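Side-chain contacts in amorpha-4,11-diene synthase (Artemisia annua, PDB 4GAX), which probably ionises and cyclises farnesyl diphosphate to sesquiterpenes, in a mutant form of an alpha-bisabolol synthase: residues Gln225-Tyr230 with Lys242-Glu247; Thr313-Ile318 with Lys355-Thr360; Phe439-Ser444 with Thr514-Arg519. All blocks are in the same frame, centred on the assembly; numbering follows the deposited sequence.

Contact 1 (Gln225-Tyr230 with Lys242-Glu247); sequences QYIPFY and KLAKLE
Ile227 meets Ala244 and Lys245 across two consecutive helices, 219-232 and 238-269. Its CA lies 7.4 Å from the CA of Ala244, and its side chain sets out toward that helix. At CB the side chain divides. With CG1 beside the backbone N (chi1 -74°), CG2 is left anti to that N, and Ile227 CG2 packs against the aliphatic CG of Lys245 at 3.7 Å. The other branch continues extended through CG1, with chi2 at 173°, and carries CD1 to Ala244. There Ile227 CD1 lies 4.0 Å from Ala244 O and 4.4 Å from Ala244 CB. Both branches are therefore used, one on each of two neighbouring residues. All these contacts are apolar or van der Waals in kind.

The Lys245 chain bends at chi3. Its NZ forms a salt bridge with Glu231 and also bonds to Ser562 O, so the buried amine has polar partners. Met561, in the C-terminal tail, touches both Ile227 and Lys245. Helix 219-232 is kinked at Pro228, whose N makes no bond to the preceding turn. The two segments run roughly antiparallel. This is a helical hairpin, closed by a short turn, within an all-helical terpene synthase fold.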
loop_
_atom_site.group_PDB
_atom_site.type_symbol
_atom_site.label_atom_id
_atom_site.label_comp_id
_atom_site.label_asym_id
_atom_site.label_seq_id
_atom_site.Cartn_x
_atom_site.Cartn_y
_atom_site.Cartn_z
ATOM N N GLN A 225 -9.528 -8.267 -9.134
ATOM C CA GLN A 225 -10.543 -9.187 -8.614
ATOM C C GLN A 225 -11.959 -8.655 -8.854
ATOM O O GLN A 225 -12.892 -9.432 -9.067
ATOM C CB GLN A 225 -10.329 -9.450 -7.112
ATOM C CG GLN A 225 -8.957 -10.027 -6.764
ATOM C CD GLN A 225 -8.695 -10.062 -5.258
ATOM O OE1 GLN A 225 -9.602 -9.852 -4.446
ATOM N NE2 GLN A 225 -7.443 -10.331 -4.883
ATOM N N TYR A 226 -12.131 -7.337 -8.817
ATOM C CA TYR A 226 -13.483 -6.776 -8.937
ATOM C C TYR A 226 -13.991 -6.785 -10.378
ATOM O O TYR A 226 -15.182 -6.953 -10.637
ATOM C CB TYR A 226 -13.536 -5.362 -8.374
ATOM C CG TYR A 226 -14.951 -4.823 -8.229
ATOM C CD1 TYR A 226 -15.820 -5.350 -7.274
ATOM C CD2 TYR A 226 -15.412 -3.782 -9.031
ATOM C CE1 TYR A 226 -17.116 -4.860 -7.124
ATOM C CE2 TYR A 226 -16.720 -3.281 -8.890
ATOM C CZ TYR A 226 -17.559 -3.823 -7.934
ATOM O OH TYR A 226 -18.845 -3.337 -7.791
ATOM N N ILE A 227 -13.081 -6.598 -11.319
ATOM C CA ILE A 227 -13.455 -6.532 -12.717
ATOM C C ILE A 227 -14.300 -7.746 -13.163
ATOM O O ILE A 227 -15.418 -7.561 -13.655
ATOM C CB ILE A 227 -12.224 -6.271 -13.622
ATOM C CG1 ILE A 227 -11.777 -4.809 -13.489
ATOM C CG2 ILE A 227 -12.569 -6.571 -15.074
ATOM C CD1 ILE A 227 -10.459 -4.491 -14.217
ATOM N N PRO A 228 -13.809 -8.985 -12.941
ATOM C CA PRO A 228 -14.635 -10.128 -13.366
ATOM C C PRO A 228 -15.939 -10.262 -12.586
ATOM O O PRO A 228 -16.949 -10.667 -13.170
ATOM C CB PRO A 228 -13.736 -11.346 -13.078
ATOM C CG PRO A 228 -12.786 -10.869 -12.004
ATOM C CD PRO A 228 -12.519 -9.429 -12.372
ATOM N N PHE A 229 -15.928 -9.962 -11.289
ATOM C CA PHE A 229 -17.175 -10.019 -10.542
ATOM C C PHE A 229 -18.167 -9.014 -11.131
ATOM O O PHE A 229 -19.346 -9.333 -11.330
ATOM C CB PHE A 229 -16.973 -9.767 -9.041
ATOM C CG PHE A 229 -18.268 -9.586 -8.287
ATOM C CD1 PHE A 229 -19.021 -10.682 -7.909
ATOM C CD2 PHE A 229 -18.743 -8.316 -7.984
ATOM C CE1 PHE A 229 -20.222 -10.528 -7.238
ATOM C CE2 PHE A 229 -19.947 -8.153 -7.314
ATOM C CZ PHE A 229 -20.686 -9.268 -6.941
ATOM N N TYR A 230 -17.695 -7.804 -11.425
ATOM C CA TYR A 230 -18.600 -6.763 -11.929
ATOM C C TYR A 230 -19.162 -7.182 -13.292
ATOM O O TYR A 230 -20.354 -7.038 -13.563
ATOM C CB TYR A 230 -17.874 -5.411 -12.031
ATOM C CG TYR A 230 -18.782 -4.252 -12.414
ATOM C CD1 TYR A 230 -19.621 -3.650 -11.475
ATOM C CD2 TYR A 230 -18.804 -3.764 -13.718
ATOM C CE1 TYR A 230 -20.461 -2.581 -11.829
ATOM C CE2 TYR A 230 -19.637 -2.708 -14.079
ATOM C CZ TYR A 230 -20.454 -2.116 -13.132
ATOM O OH TYR A 230 -21.281 -1.079 -13.504
ATOM N N LYS A 242 -16.346 -2.186 -20.116
ATOM C CA LYS A 242 -15.541 -2.168 -21.338
ATOM C C LYS A 242 -14.310 -1.287 -21.153
ATOM O O LYS A 242 -13.179 -1.672 -21.490
ATOM C CB LYS A 242 -16.369 -1.668 -22.517
ATOM C CG LYS A 242 -15.653 -1.802 -23.848
ATOM C CD LYS A 242 -16.452 -1.164 -24.973
ATOM C CE LYS A 242 -15.923 -1.601 -26.330
ATOM N NZ LYS A 242 -16.523 -0.792 -27.425
ATOM N N LEU A 243 -14.535 -0.104 -20.595
ATOM C CA LEU A 243 -13.460 0.832 -20.319
ATOM C C LEU A 243 -12.471 0.286 -19.293
ATOM O O LEU A 243 -11.249 0.420 -19.457
ATOM C CB LEU A 243 -14.053 2.142 -19.788
ATOM C CG LEU A 243 -13.057 3.221 -19.366
ATOM C CD1 LEU A 243 -12.130 3.585 -20.517
ATOM C CD2 LEU A 243 -13.803 4.438 -18.880
ATOM N N ALA A 244 -12.993 -0.305 -18.224
ATOM C CA ALA A 244 -12.126 -0.809 -17.161
ATOM C C ALA A 244 -11.157 -1.878 -17.662
ATOM O O ALA A 244 -10.007 -1.949 -17.215
ATOM C CB ALA A 244 -12.957 -1.351 -15.979
ATOM N N LYS A 245 -11.620 -2.719 -18.575
ATOM C CA LYS A 245 -10.777 -3.814 -19.047
ATOM C C LYS A 245 -9.737 -3.318 -20.045
ATOM O O LYS A 245 -8.587 -3.767 -20.018
ATOM C CB LYS A 245 -11.624 -4.921 -19.667
ATOM C CG LYS A 245 -12.525 -5.649 -18.678
ATOM C CD LYS A 245 -13.469 -6.622 -19.434
ATOM C CE LYS A 245 -12.990 -8.056 -19.349
ATOM N NZ LYS A 245 -13.821 -8.979 -20.202
ATOM N N LEU A 246 -10.146 -2.410 -20.935
ATOM C CA LEU A 246 -9.224 -1.819 -21.913
ATOM C C LEU A 246 -8.119 -1.068 -21.175
ATOM O O LEU A 246 -6.929 -1.169 -21.510
ATOM C CB LEU A 246 -9.960 -0.849 -22.844
ATOM C CG LEU A 246 -10.509 -1.357 -24.184
ATOM C CD1 LEU A 246 -10.890 -2.813 -24.117
ATOM C CD2 LEU A 246 -11.714 -0.512 -24.629
ATOM N N GLU A 247 -8.525 -0.310 -20.162
ATOM C CA GLU A 247 -7.596 0.491 -19.372
ATOM C C GLU A 247 -6.709 -0.399 -18.518
ATOM O O GLU A 247 -5.528 -0.123 -18.357
ATOM C CB GLU A 247 -8.364 1.461 -18.486
ATOM C CG GLU A 247 -8.916 2.642 -19.259
ATOM C CD GLU A 247 -7.817 3.555 -19.780
ATOM O OE1 GLU A 247 -6.720 3.600 -19.168
ATOM O OE2 GLU A 247 -8.056 4.229 -20.801
#

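Contact 2 (Thr313-Ile318 with Lys355-Thr360)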
loop_
_atom_site.group_PDB
_atom_site.type_symbol
_atom_site.label_atom_id
_atom_site.label_comp_id
_atom_site.label_asym_id
_atom_site.label_seq_id
_atom_site.Cartn_x
_atom_site.Cartn_y
_atom_site.Cartn_z
ATOM N N THR A 313 17.577 -3.001 0.287
ATOM C CA THR A 313 17.742 -4.440 0.392
ATOM C C THR A 313 19.227 -4.805 0.436
ATOM O O THR A 313 19.648 -5.601 1.282
ATOM C CB THR A 313 17.036 -5.150 -0.782
ATOM O OG1 THR A 313 15.641 -4.803 -0.781
ATOM C CG2 THR A 313 17.180 -6.652 -0.670
ATOM N N LEU A 314 20.022 -4.209 -0.455
ATOM C CA LEU A 314 21.463 -4.461 -0.475
ATOM C C LEU A 314 22.095 -4.026 0.823
ATOM O O LEU A 314 22.820 -4.804 1.461
ATOM C CB LEU A 314 22.137 -3.699 -1.619
ATOM C CG LEU A 314 21.938 -4.277 -3.017
ATOM C CD1 LEU A 314 22.107 -3.198 -4.078
ATOM C CD2 LEU A 314 22.935 -5.377 -3.234
ATOM N N ILE A 315 21.824 -2.777 1.211
ATOM C CA ILE A 315 22.455 -2.186 2.393
ATOM C C ILE A 315 22.080 -2.955 3.666
ATOM O O ILE A 315 22.939 -3.202 4.517
ATOM C CB ILE A 315 22.126 -0.682 2.535
ATOM C CG1 ILE A 315 22.766 0.109 1.392
ATOM C CG2 ILE A 315 22.661 -0.134 3.841
ATOM C CD1 ILE A 315 22.353 1.572 1.372
ATOM N N ASP A 316 20.810 -3.347 3.784
ATOM C CA ASP A 316 20.376 -4.167 4.917
ATOM C C ASP A 316 21.135 -5.488 4.975
ATOM O O ASP A 316 21.498 -5.961 6.049
ATOM C CB ASP A 316 18.876 -4.448 4.851
ATOM C CG ASP A 316 18.074 -3.527 5.743
ATOM O OD1 ASP A 316 18.613 -3.078 6.778
ATOM O OD2 ASP A 316 16.904 -3.249 5.408
ATOM N N ASP A 317 21.377 -6.074 3.808
ATOM C CA ASP A 317 22.071 -7.350 3.727
ATOM C C ASP A 317 23.559 -7.237 4.060
ATOM O O ASP A 317 24.220 -8.249 4.292
ATOM C CB ASP A 317 21.859 -7.999 2.357
ATOM C CG ASP A 317 20.440 -8.522 2.169
ATOM O OD1 ASP A 317 19.669 -8.533 3.158
ATOM O OD2 ASP A 317 20.101 -8.935 1.034
ATOM N N ILE A 318 24.086 -6.013 4.072
ATOM C CA ILE A 318 25.460 -5.782 4.522
ATOM C C ILE A 318 25.476 -5.576 6.035
ATOM O O ILE A 318 26.362 -6.053 6.738
ATOM C CB ILE A 318 26.095 -4.533 3.874
ATOM C CG1 ILE A 318 26.196 -4.689 2.357
ATOM C CG2 ILE A 318 27.481 -4.292 4.436
ATOM C CD1 ILE A 318 26.702 -3.437 1.648
ATOM N N LYS A 355 28.929 2.785 -5.320
ATOM C CA LYS A 355 28.826 3.323 -6.682
ATOM C C LYS A 355 27.399 3.311 -7.224
ATOM O O LYS A 355 26.926 4.315 -7.778
ATOM C CB LYS A 355 29.733 2.519 -7.618
ATOM C CG LYS A 355 29.663 2.936 -9.086
ATOM C CD LYS A 355 30.165 4.362 -9.306
ATOM C CE LYS A 355 30.220 4.700 -10.807
ATOM N NZ LYS A 355 30.006 6.155 -11.059
ATOM N N LEU A 356 26.711 2.179 -7.089
ATOM C CA LEU A 356 25.315 2.096 -7.536
ATOM C C LEU A 356 24.462 3.103 -6.789
ATOM O O LEU A 356 23.619 3.787 -7.385
ATOM C CB LEU A 356 24.748 0.688 -7.310
ATOM C CG LEU A 356 23.350 0.443 -7.897
ATOM C CD1 LEU A 356 23.430 0.314 -9.417
ATOM C CD2 LEU A 356 22.718 -0.809 -7.284
ATOM N N PHE A 357 24.674 3.177 -5.478
ATOM C CA PHE A 357 23.946 4.112 -4.616
ATOM C C PHE A 357 24.200 5.566 -5.043
ATOM O O PHE A 357 23.262 6.334 -5.233
ATOM C CB PHE A 357 24.402 3.886 -3.172
ATOM C CG PHE A 357 23.799 4.827 -2.167
ATOM C CD1 PHE A 357 22.688 4.457 -1.428
ATOM C CD2 PHE A 357 24.380 6.060 -1.910
ATOM C CE1 PHE A 357 22.155 5.313 -0.476
ATOM C CE2 PHE A 357 23.835 6.916 -0.963
ATOM C CZ PHE A 357 22.724 6.545 -0.254
ATOM N N MET A 358 25.469 5.943 -5.188
ATOM C CA MET A 358 25.805 7.321 -5.512
ATOM C C MET A 358 25.290 7.711 -6.897
ATOM O O MET A 358 24.769 8.811 -7.064
ATOM C CB MET A 358 27.320 7.564 -5.400
ATOM C CG MET A 358 27.799 7.753 -3.964
ATOM S SD MET A 358 27.130 9.252 -3.211
ATOM C CE MET A 358 26.515 8.633 -1.676
ATOM N N ASP A 359 25.427 6.808 -7.870
ATOM C CA ASP A 359 24.930 7.038 -9.234
ATOM C C ASP A 359 23.421 7.206 -9.237
ATOM O O ASP A 359 22.866 7.999 -10.001
ATOM C CB ASP A 359 25.265 5.857 -10.155
ATOM C CG ASP A 359 26.717 5.862 -10.629
ATOM O OD1 ASP A 359 27.469 6.813 -10.319
ATOM O OD2 ASP A 359 27.103 4.903 -11.334
ATOM N N THR A 360 22.742 6.418 -8.412
ATOM C CA THR A 360 21.288 6.452 -8.393
ATOM C C THR A 360 20.786 7.766 -7.790
ATOM O O THR A 360 19.910 8.446 -8.356
ATOM C CB THR A 360 20.725 5.245 -7.602
ATOM O OG1 THR A 360 21.141 4.016 -8.228
ATOM C CG2 THR A 360 19.221 5.297 -7.552
#
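Leu314 and Ile315 on helix 299-322 meet Leu356 and Phe357 on helix 351-370. The first helix carries Asp316 and Asp317, which open the DDXXD motif of class I terpene synthases. In this family that motif coordinates magnesium for diphosphate ionisation. The contact is on the apolar side of the same helix.

The first shell is two pairs. Leu314 CD1 touches Leu356 CD2 at 4.0 Å, methyl against methyl, and the side chains cross at about a right angle. Ile315 puts its terminal CD1 on the ring of Phe357, 4.0 Å from Phe357 CD1 and 4.2 Å from Phe357 CE1. The methyl approaches the ring obliquely. Phe357 CG is anti to its backbone N (chi1 177°), which swings the ring out toward Ile315.

A second shell surrounds the ring. Met358 CE lies in the ring plane at its edge. Trp338 meets Phe357 edge-to-face, and Tyr361 adds a further ring. Leu311 packs against both Leu356 and Phe357, while Trp266 and Phe269 of helix 238-269 pack against Leu314.

Farther out, Lys355 NZ and Asp359 OD1 form a salt bridge of 2.7 Å one turn apart, in which OD1 uses its syn lone pair. On the same helix, Leu356 O accepts two bonds. Thr360 N reaches it at 3.0 Å, and Thr360 OG1 at 2.6 Å from the opposite face of the carbonyl plane, with a C=O...donor angle of 148°.

Contact 3 (Phe439-Ser444 with Thr514-Arg519); sequences FEWAVS and TKTIPR
In this helix-end-to-loop contact of the all-helical terpene synthase fold, the last turn of helix 436-443 packs on the loop that links helix 489-513 to helix 519-535. Trp441 carries the contact against Thr514, Thr516 and Ile517. Its CG is anti to the backbone N (chi1 -178°), which sends the indole out over the loop.

Thr514 CG2 sits 3.6 Å from Trp441 NE1 and 3.9 Å from Trp441 CE2, at the NE1-CE2 side of the pyrrole ring. Thr516 OG1 lies 3.5 Å from Trp441 CD1, a van der Waals approach to the pyrrole part. The Ile517 methyl CD1 reaches the far end of the indole, 4.2 Å from Trp441 CZ3. All three approaches to the ring are oblique.

A water completes the join. It lies in the indole plane at the edge and accepts from Trp441 NE1 at 2.8 Å. The same water donates to Thr514 OG1, also at 2.8 Å. Thr514 OG1 is bonded in addition to Glu510 O, in the last turn of the preceding helix. This probably orients the hydroxyl that accepts from the water. With an alanine at Trp441, the water is likely to lose its indole donor, and a gap would probably open beside Thr514 and Ile517.

Where the first helix ends, Ser444 OG donates to Glu440 O from above the carbonyl plane. Trp441 also packs on Tyr427 of helix 419-429, and on Leu448 and Leu449 of helix 447-461. The indole is thus set between those two helices and the loop, whose Pro518 occupies the N-cap position of helix 519-535.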
loop_
_atom_site.group_PDB
_atom_site.type_symbol
_atom_site.label_atom_id
_atom_site.label_comp_id
_atom_site.label_asym_id
_atom_site.label_seq_id
_atom_site.Cartn_x
_atom_site.Cartn_y
_atom_site.Cartn_z
ATOM N N PHE A 439 7.574 17.938 4.318
ATOM C CA PHE A 439 8.834 17.510 4.920
ATOM C C PHE A 439 8.891 17.811 6.405
ATOM O O PHE A 439 9.436 17.021 7.176
ATOM C CB PHE A 439 10.033 18.130 4.204
ATOM C CG PHE A 439 10.616 17.240 3.147
ATOM C CD1 PHE A 439 11.300 16.090 3.505
ATOM C CD2 PHE A 439 10.477 17.548 1.805
ATOM C CE1 PHE A 439 11.843 15.257 2.537
ATOM C CE2 PHE A 439 11.019 16.731 0.840
ATOM C CZ PHE A 439 11.705 15.581 1.208
ATOM N N GLU A 440 8.344 18.956 6.807
ATOM C CA GLU A 440 8.222 19.262 8.225
ATOM C C GLU A 440 7.433 18.151 8.915
ATOM O O GLU A 440 7.810 17.677 9.994
ATOM C CB GLU A 440 7.532 20.615 8.432
ATOM C CG GLU A 440 8.347 21.810 7.969
ATOM C CD GLU A 440 7.539 23.102 7.979
ATOM O OE1 GLU A 440 6.326 23.047 8.292
ATOM O OE2 GLU A 440 8.116 24.170 7.672
ATOM N N TRP A 441 6.337 17.736 8.296
ATOM C CA TRP A 441 5.556 16.621 8.820
ATOM C C TRP A 441 6.435 15.380 8.987
ATOM O O TRP A 441 6.511 14.796 10.072
ATOM C CB TRP A 441 4.379 16.302 7.893
ATOM C CG TRP A 441 3.541 15.190 8.422
ATOM C CD1 TRP A 441 2.622 15.265 9.435
ATOM C CD2 TRP A 441 3.542 13.834 7.980
ATOM N NE1 TRP A 441 2.055 14.035 9.649
ATOM C CE2 TRP A 441 2.598 13.138 8.763
ATOM C CE3 TRP A 441 4.250 13.137 6.993
ATOM C CZ2 TRP A 441 2.346 11.781 8.593
ATOM C CZ3 TRP A 441 3.994 11.790 6.820
ATOM C CH2 TRP A 441 3.051 11.126 7.615
ATOM N N ALA A 442 7.111 15.008 7.903
ATOM C CA ALA A 442 8.033 13.870 7.884
ATOM C C ALA A 442 9.067 13.894 9.004
ATOM O O ALA A 442 9.343 12.860 9.617
ATOM C CB ALA A 442 8.732 13.778 6.526
ATOM N N VAL A 443 9.641 15.062 9.278
ATOM C CA VAL A 443 10.680 15.145 10.307
ATOM C C VAL A 443 10.098 15.247 11.717
ATOM O O VAL A 443 10.806 15.051 12.697
ATOM C CB VAL A 443 11.683 16.309 10.059
ATOM C CG1 VAL A 443 12.176 16.303 8.610
ATOM C CG2 VAL A 443 11.053 17.644 10.395
ATOM N N SER A 444 8.801 15.521 11.810
ATOM C CA SER A 444 8.125 15.692 13.093
ATOM C C SER A 444 8.010 14.421 13.912
ATOM O O SER A 444 7.503 14.469 15.037
ATOM C CB SER A 444 6.695 16.201 12.867
ATOM O OG SER A 444 6.704 17.472 12.257
ATOM N N THR A 514 -4.721 13.667 9.349
ATOM C CA THR A 514 -3.534 14.295 8.770
ATOM C C THR A 514 -3.841 15.130 7.518
ATOM O O THR A 514 -4.241 14.587 6.479
ATOM C CB THR A 514 -2.437 13.252 8.477
ATOM O OG1 THR A 514 -2.190 12.487 9.665
ATOM C CG2 THR A 514 -1.149 13.956 8.064
ATOM N N LYS A 515 -3.645 16.448 7.626
ATOM C CA LYS A 515 -3.970 17.373 6.545
ATOM C C LYS A 515 -2.767 18.156 6.006
ATOM O O LYS A 515 -2.887 18.845 4.991
ATOM C CB LYS A 515 -5.023 18.399 7.016
ATOM C CG LYS A 515 -6.268 17.809 7.636
ATOM C CD LYS A 515 -6.997 16.893 6.655
ATOM C CE LYS A 515 -8.130 16.169 7.386
ATOM N NZ LYS A 515 -8.781 15.160 6.514
ATOM N N THR A 516 -1.618 18.065 6.674
ATOM C CA THR A 516 -0.471 18.916 6.310
ATOM C C THR A 516 0.371 18.362 5.175
ATOM O O THR A 516 1.261 19.045 4.660
ATOM C CB THR A 516 0.462 19.170 7.495
ATOM O OG1 THR A 516 0.850 17.914 8.061
ATOM C CG2 THR A 516 -0.241 19.998 8.542
ATOM N N ILE A 517 0.088 17.119 4.802
ATOM C CA ILE A 517 0.740 16.464 3.677
ATOM C C ILE A 517 -0.276 16.415 2.527
ATOM O O ILE A 517 -1.442 16.086 2.743
ATOM C CB ILE A 517 1.196 15.039 4.097
ATOM C CG1 ILE A 517 1.476 14.136 2.910
ATOM C CG2 ILE A 517 0.119 14.352 4.892
ATOM C CD1 ILE A 517 1.773 12.699 3.356
ATOM N N PRO A 518 0.158 16.759 1.303
ATOM C CA PRO A 518 -0.740 16.720 0.143
ATOM C C PRO A 518 -1.400 15.355 0.028
ATOM O O PRO A 518 -0.729 14.328 0.219
ATOM C CB PRO A 518 0.204 16.956 -1.045
ATOM C CG PRO A 518 1.341 17.753 -0.458
ATOM C CD PRO A 518 1.523 17.180 0.933
ATOM N N ARG A 519 -2.699 15.341 -0.262
ATOM C CA ARG A 519 -3.436 14.075 -0.329
ATOM C C ARG A 519 -2.812 12.940 -1.138
ATOM O O ARG A 519 -2.864 11.782 -0.702
ATOM C CB ARG A 519 -4.885 14.284 -0.770
ATOM C CG ARG A 519 -5.845 13.910 0.330
ATOM C CD ARG A 519 -7.295 13.928 -0.104
ATOM N NE ARG A 519 -7.681 12.699 -0.785
ATOM C CZ ARG A 519 -7.756 11.504 -0.205
ATOM N NH1 ARG A 519 -7.445 11.342 1.080
ATOM N NH2 ARG A 519 -8.134 10.461 -0.920
HETATM O O HOH W 1 -0.168 13.532 11.232
#

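How the contacts relate
The three contacts are separate and follow one another along the chain. Contact 1 and contact 2 are farthest apart, with centres 39 Å from each other. Helix 238-269 still connects them. It supplies residues 242-247 to contact 1, and its far end, at Trp266 and Phe269, reaches contact 2. Contact 3 lies across the chain's centre from contact 1, with centres 34 Å apart. Contacts 2 and 3 are closer, at 27 Å between centres and about 14 Å between nearest atoms. Helix 374-399 touches both segments of contact 2 and residues 439-444 of contact 3. Contact 2 is the one next to the probable metal site, through Asp316 and Asp317.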